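Local coordinates for protein endoglucanase A (Clostridium longisporum, PDB 6Q1I) that hydrolyses internal beta-1,4-glucosidic linkages in barley beta-glucan, lichenan and carboxymethylcellulose, and also attacks xylan, this chain being its family 5 glycoside hydrolase catalytic domain, at residues Leu135-Glu144 with Tyr184-Thr195; Gly172-Asn182 with Tyr209-Asp220. One frame throughout, in Å; residues are numbered along the deposited sequence.

Overall arrangement
Both contacts use helix 175-194 on the outside of the eight-stranded parallel TIM barrel of a family 5 glycoside hydrolase. In contact 1 its C-terminal part packs against the preceding barrel helix, 128-145; in contact 2 its N-terminal part, with the glycines ahead of it, meets the loop and short helix 215-219 that follow strand 204-208. The two centres lie 21 Å apart, and the helix passes directly from contact 2 into contact 1. Gln-160 occupies the position of the proton donor, assigned by similarity and changed in this structure. The side chain of Tyr-209 in contact 2 is about 8 Å from that of Gln-160; the side chain of Tyr-184 in contact 1 is about 12 Å from that of Gln-160.

Contact 1: Leu135-Glu144 with Tyr184-Thr195; sequences LKTLWTQISE and YNAAALESIRKT
Trp-139 and Ile-192 run alongside each other in the same direction where two neighbouring outer helices of the TIM barrel pack at -37° with their axes 8.2 Å apart. Ile-192 CD1 sits over one face of the indole in a CH-pi contact, 4.1 Å from the centroid of the six-membered ring, while Ile-142 CD1 from the ring's own helix covers the opposite face. The pyrrole side meets the other helix through Trp-139 CD1, 3.5 Å from Ala-188 CB. Ring nitrogen NE1 is hydrogen-bonded to Thr-157, so the indole is held at its polar end as well as over its faces.

Toward the outside, Lys-136 lays its aliphatic chain along Ala-187 and Ser-191, then curls at chi3 and chi4 (73° and 68°) to bring NZ back over the second helix. Three acceptors grip that ammonium: Glu-190 OE1 at 2.7 Å from NZ, in a salt bridge on the anti side of the carboxylate with NZ standing out of its plane, Ala-187 O and Ser-191 OG. Ala-187 O takes Lys-136 NZ on one face of its carbonyl plane and Ser-191 N on the other. Two waters extend the polar seam, each donating to Thr-140 OG1; one also donates to Ser-191 O, and the other is bonded to Ser-191 OG.

Phe-155 of strand 153-156 touches Ser-143 and Ile-192, tying the pair to the barrel wall. Farther along, Thr-195 CG2 packs on Ser-143 CB and on Thr-140 O, while Thr-195 OG1 donates to Ile-192 O in the carbonyl plane, 2.8 Å away.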
loop_
_atom_site.group_PDB
_atom_site.type_symbol
_atom_site.label_atom_id
_atom_site.label_comp_id
_atom_site.label_asym_id
_atom_site.label_seq_id
_atom_site.Cartn_x
_atom_site.Cartn_y
_atom_site.Cartn_z
ATOM N N LEU A 135 12.210 14.491 -3.782
ATOM C CA LEU A 135 11.090 13.876 -3.070
ATOM C C LEU A 135 10.222 14.932 -2.402
ATOM O O LEU A 135 8.989 14.816 -2.392
ATOM C CB LEU A 135 11.622 12.874 -2.045
ATOM C CG LEU A 135 10.573 12.112 -1.233
ATOM C CD1 LEU A 135 9.673 11.266 -2.118
ATOM C CD2 LEU A 135 11.250 11.253 -0.186
ATOM N N LYS A 136 10.849 15.979 -1.863
ATOM C CA LYS A 136 10.101 17.050 -1.214
ATOM C C LYS A 136 9.272 17.843 -2.222
ATOM O O LYS A 136 8.109 18.165 -1.955
ATOM C CB LYS A 136 11.068 17.954 -0.444
ATOM C CG LYS A 136 11.664 17.274 0.790
ATOM C CD LYS A 136 12.549 18.213 1.607
ATOM C CE LYS A 136 11.748 19.259 2.367
ATOM N NZ LYS A 136 10.913 18.683 3.460
ATOM N N THR A 137 9.835 18.161 -3.390
ATOM C CA THR A 137 9.059 18.874 -4.400
ATOM C C THR A 137 7.911 18.013 -4.919
ATOM O O THR A 137 6.807 18.513 -5.165
ATOM C CB THR A 137 9.959 19.303 -5.558
ATOM O OG1 THR A 137 11.110 20.000 -5.065
ATOM C CG2 THR A 137 9.166 20.209 -6.489
ATOM N N LEU A 138 8.155 16.713 -5.095
ATOM C CA LEU A 138 7.084 15.802 -5.485
ATOM C C LEU A 138 5.945 15.828 -4.470
ATOM O O LEU A 138 4.776 16.007 -4.837
ATOM C CB LEU A 138 7.644 14.388 -5.649
ATOM C CG LEU A 138 6.604 13.294 -5.919
ATOM C CD1 LEU A 138 5.813 13.569 -7.197
ATOM C CD2 LEU A 138 7.284 11.951 -5.991
ATOM N N TRP A 139 6.263 15.652 -3.179
ATOM C CA TRP A 139 5.206 15.640 -2.171
ATOM C C TRP A 139 4.542 17.004 -2.012
ATOM O O TRP A 139 3.350 17.071 -1.694
ATOM C CB TRP A 139 5.694 15.054 -0.834
ATOM C CG TRP A 139 5.391 13.588 -0.795
ATOM C CD1 TRP A 139 6.281 12.550 -0.834
ATOM C CD2 TRP A 139 4.085 13.003 -0.762
ATOM N NE1 TRP A 139 5.596 11.347 -0.832
ATOM C CE2 TRP A 139 4.249 11.604 -0.788
ATOM C CE3 TRP A 139 2.791 13.530 -0.724
ATOM C CZ2 TRP A 139 3.160 10.726 -0.773
ATOM C CZ3 TRP A 139 1.717 12.661 -0.713
ATOM C CH2 TRP A 139 1.908 11.274 -0.742
ATOM N N THR A 140 5.276 18.097 -2.223
ATOM C CA THR A 140 4.630 19.406 -2.215
ATOM C C THR A 140 3.519 19.454 -3.252
ATOM O O THR A 140 2.403 19.895 -2.963
ATOM C CB THR A 140 5.654 20.517 -2.457
ATOM O OG1 THR A 140 6.577 20.544 -1.366
ATOM C CG2 THR A 140 4.991 21.886 -2.545
ATOM N N GLN A 141 3.809 18.970 -4.466
ATOM C CA GLN A 141 2.844 19.045 -5.558
ATOM C C GLN A 141 1.667 18.100 -5.339
ATOM O O GLN A 141 0.518 18.475 -5.591
ATOM C CB GLN A 141 3.550 18.751 -6.880
ATOM C CG GLN A 141 4.516 19.850 -7.296
ATOM C CD GLN A 141 5.333 19.458 -8.494
ATOM O OE1 GLN A 141 4.835 19.428 -9.617
ATOM N NE2 GLN A 141 6.594 19.138 -8.267
ATOM N N ILE A 142 1.920 16.872 -4.875
ATOM C CA ILE A 142 0.809 15.965 -4.592
ATOM C C ILE A 142 -0.078 16.574 -3.514
ATOM O O ILE A 142 -1.307 16.596 -3.625
ATOM C CB ILE A 142 1.314 14.574 -4.164
ATOM C CG1 ILE A 142 2.169 13.896 -5.239
ATOM C CG2 ILE A 142 0.131 13.668 -3.801
ATOM C CD1 ILE A 142 2.933 12.676 -4.717
ATOM N N SER A 143 0.547 17.072 -2.441
ATOM C CA SER A 143 -0.197 17.633 -1.315
ATOM C C SER A 143 -1.041 18.821 -1.741
ATOM O O SER A 143 -2.188 18.970 -1.315
ATOM C CB SER A 143 0.788 18.103 -0.239
ATOM O OG SER A 143 1.448 17.011 0.341
ATOM N N GLU A 144 -0.464 19.711 -2.555
ATOM C CA GLU A 144 -1.203 20.874 -3.037
ATOM C C GLU A 144 -2.410 20.447 -3.860
ATOM O O GLU A 144 -3.503 21.006 -3.714
ATOM C CB GLU A 144 -0.280 21.795 -3.853
ATOM C CG GLU A 144 0.685 22.634 -2.996
ATOM C CD GLU A 144 1.736 23.407 -3.797
ATOM O OE1 GLU A 144 1.911 23.145 -5.009
ATOM O OE2 GLU A 144 2.403 24.284 -3.199
ATOM N N TYR A 184 13.920 10.073 4.704
ATOM C CA TYR A 184 13.071 10.360 3.553
ATOM C C TYR A 184 11.608 10.469 3.976
ATOM O O TYR A 184 10.883 11.350 3.497
ATOM C CB TYR A 184 13.235 9.277 2.488
ATOM C CG TYR A 184 14.558 9.236 1.742
ATOM C CD1 TYR A 184 15.441 10.309 1.755
ATOM C CD2 TYR A 184 14.907 8.116 0.998
ATOM C CE1 TYR A 184 16.635 10.260 1.059
ATOM C CE2 TYR A 184 16.099 8.063 0.293
ATOM C CZ TYR A 184 16.963 9.134 0.335
ATOM O OH TYR A 184 18.163 9.105 -0.335
ATOM N N ASN A 185 11.144 9.555 4.836
ATOM C CA ASN A 185 9.776 9.642 5.338
ATOM C C ASN A 185 9.542 10.974 6.045
ATOM O O ASN A 185 8.503 11.617 5.851
ATOM C CB ASN A 185 9.480 8.497 6.316
ATOM C CG ASN A 185 9.236 7.163 5.637
ATOM O OD1 ASN A 185 8.851 7.084 4.466
ATOM N ND2 ASN A 185 9.415 6.092 6.401
ATOM N N ALA A 186 10.493 11.391 6.894
ATOM C CA ALA A 186 10.338 12.641 7.637
ATOM C C ALA A 186 10.333 13.839 6.695
ATOM O O ALA A 186 9.590 14.804 6.912
ATOM C CB ALA A 186 11.453 12.779 8.676
ATOM N N ALA A 187 11.161 13.793 5.646
ATOM C CA ALA A 187 11.213 14.888 4.683
ATOM C C ALA A 187 9.914 14.989 3.902
ATOM O O ALA A 187 9.408 16.091 3.671
ATOM C CB ALA A 187 12.389 14.699 3.725
ATOM N N ALA A 188 9.365 13.847 3.480
ATOM C CA ALA A 188 8.077 13.859 2.796
ATOM C C ALA A 188 6.982 14.405 3.702
ATOM O O ALA A 188 6.157 15.220 3.269
ATOM C CB ALA A 188 7.730 12.445 2.342
ATOM N N LEU A 189 6.958 13.964 4.966
ATOM C CA LEU A 189 5.963 14.462 5.910
ATOM C C LEU A 189 6.086 15.971 6.102
ATOM O O LEU A 189 5.076 16.681 6.151
ATOM C CB LEU A 189 6.119 13.737 7.247
ATOM C CG LEU A 189 5.166 14.156 8.366
ATOM C CD1 LEU A 189 3.727 13.854 8.017
ATOM C CD2 LEU A 189 5.567 13.469 9.651
ATOM N N GLU A 190 7.312 16.479 6.231
ATOM C CA GLU A 190 7.492 17.915 6.422
ATOM C C GLU A 190 6.915 18.685 5.246
ATOM O O GLU A 190 6.256 19.711 5.428
ATOM C CB GLU A 190 8.976 18.235 6.603
ATOM C CG GLU A 190 9.271 19.623 7.167
ATOM C CD GLU A 190 9.294 20.742 6.136
ATOM O OE1 GLU A 190 9.460 20.482 4.920
ATOM O OE2 GLU A 190 9.161 21.904 6.571
ATOM N N SER A 191 7.142 18.189 4.029
ATOM C CA SER A 191 6.607 18.843 2.840
ATOM C C SER A 191 5.083 18.807 2.808
ATOM O O SER A 191 4.447 19.792 2.417
ATOM C CB SER A 191 7.205 18.211 1.587
ATOM O OG SER A 191 8.603 18.445 1.532
ATOM N N ILE A 192 4.482 17.685 3.215
ATOM C CA ILE A 192 3.023 17.598 3.288
ATOM C C ILE A 192 2.490 18.644 4.262
ATOM O O ILE A 192 1.602 19.440 3.934
ATOM C CB ILE A 192 2.596 16.172 3.699
ATOM C CG1 ILE A 192 2.913 15.149 2.597
ATOM C CG2 ILE A 192 1.127 16.139 4.074
ATOM C CD1 ILE A 192 2.906 13.702 3.074
ATOM N N ARG A 193 3.048 18.672 5.473
ATOM C CA ARG A 193 2.543 19.564 6.513
ATOM C C ARG A 193 2.721 21.031 6.137
ATOM O O ARG A 193 1.877 21.863 6.470
ATOM C CB ARG A 193 3.259 19.286 7.839
ATOM C CG ARG A 193 3.043 17.892 8.414
ATOM C CD ARG A 193 1.588 17.664 8.791
ATOM N NE ARG A 193 1.361 16.359 9.405
ATOM C CZ ARG A 193 0.413 15.494 9.040
ATOM N NH1 ARG A 193 -0.424 15.756 8.047
ATOM N NH2 ARG A 193 0.308 14.345 9.681
ATOM N N LYS A 194 3.814 21.363 5.449
ATOM C CA LYS A 194 4.102 22.745 5.084
ATOM C C LYS A 194 3.049 23.338 4.155
ATOM O O LYS A 194 2.890 24.561 4.123
ATOM C CB LYS A 194 5.479 22.794 4.419
ATOM C CG LYS A 194 6.029 24.178 4.152
ATOM C CD LYS A 194 7.386 24.054 3.475
ATOM C CE LYS A 194 8.085 25.392 3.355
ATOM N NZ LYS A 194 9.431 25.214 2.758
ATOM N N THR A 195 2.311 22.512 3.406
ATOM C CA THR A 195 1.281 23.042 2.515
ATOM C C THR A 195 0.046 23.537 3.260
ATOM O O THR A 195 -0.772 24.235 2.659
ATOM C CB THR A 195 0.871 22.023 1.439
ATOM O OG1 THR A 195 0.222 20.892 2.033
ATOM C CG2 THR A 195 2.084 21.574 0.631
HETATM O O HOH W 1 5.890 21.712 0.940
HETATM O O HOH W 2 8.865 21.096 0.819
#

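Contact 2: Gly172-Asn182 with Tyr209-Asp220; sequences GGTSESRDVVN and YAASGSSTTMND
Asp-220 OD2 is gripped by Arg-178 NE in a nearly straight hydrogen bond (2.7 Å, 173° at the hydrogen) that is part of a salt bridge, and by a water that donates to it from 2.6 Å. The pair joins the start of helix 175-194 to the short helix 215-219 beyond strand 204-208 of the TIM barrel. The same water accepts from Arg-178 NH2, so the guanidinium, water and OD2 form a closed ring. The carboxylate meets NE on its anti side, its plane turned 29° from the guanidinium.

The guanidinium is sandwiched: Thr-216 CG2 lies over the centre of one face, 3.5 Å from Arg-178 CZ, and Thr-174 O over the centre of the other. A bend at chi3 (-62°) turns NH1 toward Gly-172, whose O accepts a hydrogen bond from it; Gly-172 O lies in the guanidinium plane, while NH1 stands well above the carbonyl plane of Gly-172. Bonds in plane and groups on both faces thus hold the guanidinium's orientation.

Behind the arginine, Tyr-209 lays one ring face against the glycine pair: Gly-173 CA makes a CH-pi contact, 3.6 Å from the ring centroid. Arg-178 CG packs on Tyr-209 CB. The phenol OH is hydrogen-bonded to Tyr-168 O and Leu-163 N, both in the loop before the glycines. One turn beyond Arg-178, Asn-182 ND2 donates to Asp-220 O at 2.8 Å, the oxygen lying in the plane of the amide.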
loop_
_atom_site.group_PDB
_atom_site.type_symbol
_atom_site.label_atom_id
_atom_site.label_comp_id
_atom_site.label_asym_id
_atom_site.label_seq_id
_atom_site.Cartn_x
_atom_site.Cartn_y
_atom_site.Cartn_z
ATOM N N GLY A 172 16.287 -6.830 4.931
ATOM C CA GLY A 172 16.081 -5.855 5.983
ATOM C C GLY A 172 17.045 -4.689 5.994
ATOM O O GLY A 172 16.995 -3.870 6.923
ATOM N N GLY A 173 17.920 -4.588 4.999
ATOM C CA GLY A 173 18.739 -3.411 4.848
ATOM C C GLY A 173 19.939 -3.381 5.776
ATOM O O GLY A 173 20.440 -4.396 6.266
ATOM N N THR A 174 20.391 -2.156 6.024
ATOM C CA THR A 174 21.554 -1.856 6.841
ATOM C C THR A 174 21.189 -0.715 7.788
ATOM O O THR A 174 20.172 -0.039 7.620
ATOM C CB THR A 174 22.730 -1.417 5.958
ATOM O OG1 THR A 174 22.396 -0.192 5.287
ATOM C CG2 THR A 174 23.071 -2.484 4.937
ATOM N N SER A 175 22.021 -0.475 8.798
ATOM C CA SER A 175 21.753 0.649 9.689
ATOM C C SER A 175 21.657 1.949 8.903
ATOM O O SER A 175 20.747 2.751 9.131
ATOM C CB SER A 175 22.828 0.740 10.770
ATOM O OG SER A 175 22.722 -0.344 11.668
ATOM N N GLU A 176 22.578 2.155 7.955
ATOM C CA GLU A 176 22.573 3.349 7.117
ATOM C C GLU A 176 21.267 3.478 6.348
ATOM O O GLU A 176 20.628 4.538 6.358
ATOM C CB GLU A 176 23.748 3.298 6.138
ATOM C CG GLU A 176 23.614 4.255 4.950
ATOM C CD GLU A 176 24.781 4.186 3.991
ATOM O OE1 GLU A 176 25.630 3.277 4.127
ATOM O OE2 GLU A 176 24.845 5.042 3.088
ATOM N N SER A 177 20.857 2.412 5.658
ATOM C CA SER A 177 19.703 2.541 4.775
ATOM C C SER A 177 18.394 2.626 5.560
ATOM O O SER A 177 17.466 3.316 5.125
ATOM C CB SER A 177 19.689 1.424 3.728
ATOM O OG SER A 177 19.695 0.133 4.298
ATOM N N ARG A 178 18.302 1.961 6.719
ATOM C CA ARG A 178 17.122 2.141 7.566
ATOM C C ARG A 178 17.049 3.566 8.112
ATOM O O ARG A 178 15.964 4.155 8.183
ATOM C CB ARG A 178 17.070 1.085 8.673
ATOM C CG ARG A 178 16.906 -0.339 8.144
ATOM C CD ARG A 178 16.687 -1.387 9.247
ATOM N NE ARG A 178 17.806 -1.495 10.178
ATOM C CZ ARG A 178 18.856 -2.300 10.029
ATOM N NH1 ARG A 178 18.961 -3.123 8.996
ATOM N NH2 ARG A 178 19.819 -2.300 10.945
ATOM N N ASP A 179 18.195 4.147 8.466
ATOM C CA ASP A 179 18.244 5.552 8.863
ATOM C C ASP A 179 17.766 6.453 7.726
ATOM O O ASP A 179 16.918 7.330 7.929
ATOM C CB ASP A 179 19.680 5.887 9.275
ATOM C CG ASP A 179 19.847 7.303 9.791
ATOM O OD1 ASP A 179 18.919 7.841 10.422
ATOM O OD2 ASP A 179 20.942 7.867 9.574
ATOM N N VAL A 180 18.271 6.230 6.508
ATOM C CA VAL A 180 17.898 7.108 5.399
ATOM C C VAL A 180 16.416 6.966 5.049
ATOM O O VAL A 180 15.760 7.958 4.721
ATOM C CB VAL A 180 18.825 6.920 4.188
ATOM C CG1 VAL A 180 18.350 7.756 3.001
ATOM C CG2 VAL A 180 20.264 7.302 4.559
ATOM N N VAL A 181 15.853 5.756 5.135
ATOM C CA VAL A 181 14.412 5.615 4.919
ATOM C C VAL A 181 13.639 6.485 5.906
ATOM O O VAL A 181 12.686 7.172 5.534
ATOM C CB VAL A 181 13.977 4.139 4.980
ATOM C CG1 VAL A 181 12.448 4.040 5.063
ATOM C CG2 VAL A 181 14.488 3.394 3.768
ATOM N N ASN A 182 14.029 6.457 7.187
ATOM C CA ASN A 182 13.373 7.321 8.163
ATOM C C ASN A 182 13.506 8.793 7.780
ATOM O O ASN A 182 12.558 9.568 7.934
ATOM C CB ASN A 182 13.965 7.114 9.560
ATOM C CG ASN A 182 13.485 5.844 10.226
ATOM O OD1 ASN A 182 12.305 5.492 10.159
ATOM N ND2 ASN A 182 14.394 5.172 10.915
ATOM N N TYR A 209 11.686 0.069 6.352
ATOM C CA TYR A 209 12.500 -0.356 5.220
ATOM C C TYR A 209 11.832 -1.545 4.536
ATOM O O TYR A 209 11.473 -2.537 5.185
ATOM C CB TYR A 209 13.905 -0.725 5.713
ATOM C CG TYR A 209 14.855 -1.240 4.648
ATOM C CD1 TYR A 209 15.844 -0.422 4.098
ATOM C CD2 TYR A 209 14.791 -2.556 4.216
ATOM C CE1 TYR A 209 16.720 -0.902 3.132
ATOM C CE2 TYR A 209 15.657 -3.041 3.248
ATOM C CZ TYR A 209 16.623 -2.212 2.715
ATOM O OH TYR A 209 17.496 -2.687 1.755
ATOM N N ALA A 210 11.648 -1.427 3.220
ATOM C CA ALA A 210 11.009 -2.433 2.373
ATOM C C ALA A 210 9.563 -2.718 2.771
ATOM O O ALA A 210 8.969 -3.683 2.284
ATOM C CB ALA A 210 11.806 -3.742 2.314
ATOM N N ALA A 211 8.971 -1.881 3.618
ATOM C CA ALA A 211 7.687 -2.170 4.256
ATOM C C ALA A 211 7.699 -3.517 4.971
ATOM O O ALA A 211 6.655 -4.139 5.179
ATOM C CB ALA A 211 6.508 -2.060 3.294
ATOM N N SER A 212 8.877 -3.956 5.399
ATOM C CA SER A 212 8.983 -5.231 6.086
ATOM C C SER A 212 8.523 -5.121 7.536
ATOM O O SER A 212 8.871 -4.174 8.249
ATOM C CB SER A 212 10.434 -5.707 6.069
ATOM O OG SER A 212 10.581 -6.834 6.912
ATOM N N GLY A 213 7.778 -6.121 7.982
ATOM C CA GLY A 213 7.416 -6.265 9.371
ATOM C C GLY A 213 8.386 -7.073 10.202
ATOM O O GLY A 213 8.045 -7.456 11.325
ATOM N N SER A 214 9.579 -7.361 9.691
ATOM C CA SER A 214 10.573 -8.051 10.494
ATOM C C SER A 214 10.919 -7.220 11.724
ATOM O O SER A 214 10.766 -5.995 11.753
ATOM C CB SER A 214 11.847 -8.284 9.683
ATOM O OG SER A 214 12.573 -7.077 9.490
ATOM N N SER A 215 11.423 -7.904 12.745
ATOM C CA SER A 215 11.806 -7.205 13.964
ATOM C C SER A 215 12.839 -6.119 13.682
ATOM O O SER A 215 12.736 -5.011 14.214
ATOM C CB SER A 215 12.302 -8.199 15.015
ATOM O OG SER A 215 13.456 -8.889 14.586
ATOM N N THR A 216 13.827 -6.401 12.830
ATOM C CA THR A 216 14.885 -5.420 12.597
ATOM C C THR A 216 14.329 -4.146 11.972
ATOM O O THR A 216 14.672 -3.033 12.389
ATOM C CB THR A 216 15.981 -6.019 11.715
ATOM O OG1 THR A 216 16.633 -7.082 12.419
ATOM C CG2 THR A 216 17.021 -4.968 11.352
ATOM N N THR A 217 13.473 -4.290 10.960
ATOM C CA THR A 217 12.965 -3.110 10.269
ATOM C C THR A 217 11.902 -2.385 11.090
ATOM O O THR A 217 11.892 -1.151 11.127
ATOM C CB THR A 217 12.449 -3.491 8.881
ATOM O OG1 THR A 217 11.503 -4.553 8.996
ATOM C CG2 THR A 217 13.612 -3.960 7.998
ATOM N N MET A 218 11.024 -3.121 11.778
ATOM C CA MET A 218 10.081 -2.469 12.680
ATOM C C MET A 218 10.810 -1.721 13.782
ATOM O O MET A 218 10.460 -0.584 14.117
ATOM C CB MET A 218 9.162 -3.493 13.338
ATOM C CG MET A 218 8.042 -4.016 12.514
ATOM S SD MET A 218 6.756 -4.641 13.629
ATOM C CE MET A 218 7.605 -6.008 14.396
ATOM N N ASN A 219 11.785 -2.374 14.412
ATOM C CA ASN A 219 12.417 -1.760 15.568
ATOM C C ASN A 219 13.081 -0.444 15.209
ATOM O O ASN A 219 13.067 0.487 16.024
ATOM C CB ASN A 219 13.416 -2.710 16.214
ATOM C CG ASN A 219 12.741 -3.847 16.953
ATOM O OD1 ASN A 219 11.541 -3.806 17.233
ATOM N ND2 ASN A 219 13.517 -4.864 17.290
ATOM N N ASP A 220 13.634 -0.329 13.999
ATOM C CA ASP A 220 14.327 0.889 13.595
ATOM C C ASP A 220 13.393 1.959 13.038
ATOM O O ASP A 220 13.862 3.049 12.707
ATOM C CB ASP A 220 15.445 0.583 12.590
ATOM C CG ASP A 220 16.779 0.283 13.258
ATOM O OD1 ASP A 220 16.891 0.419 14.495
ATOM O OD2 ASP A 220 17.725 -0.080 12.534
HETATM O O HOH W 3 19.303 2.844 11.499
HETATM O O HOH W 4 20.302 -0.153 13.050
#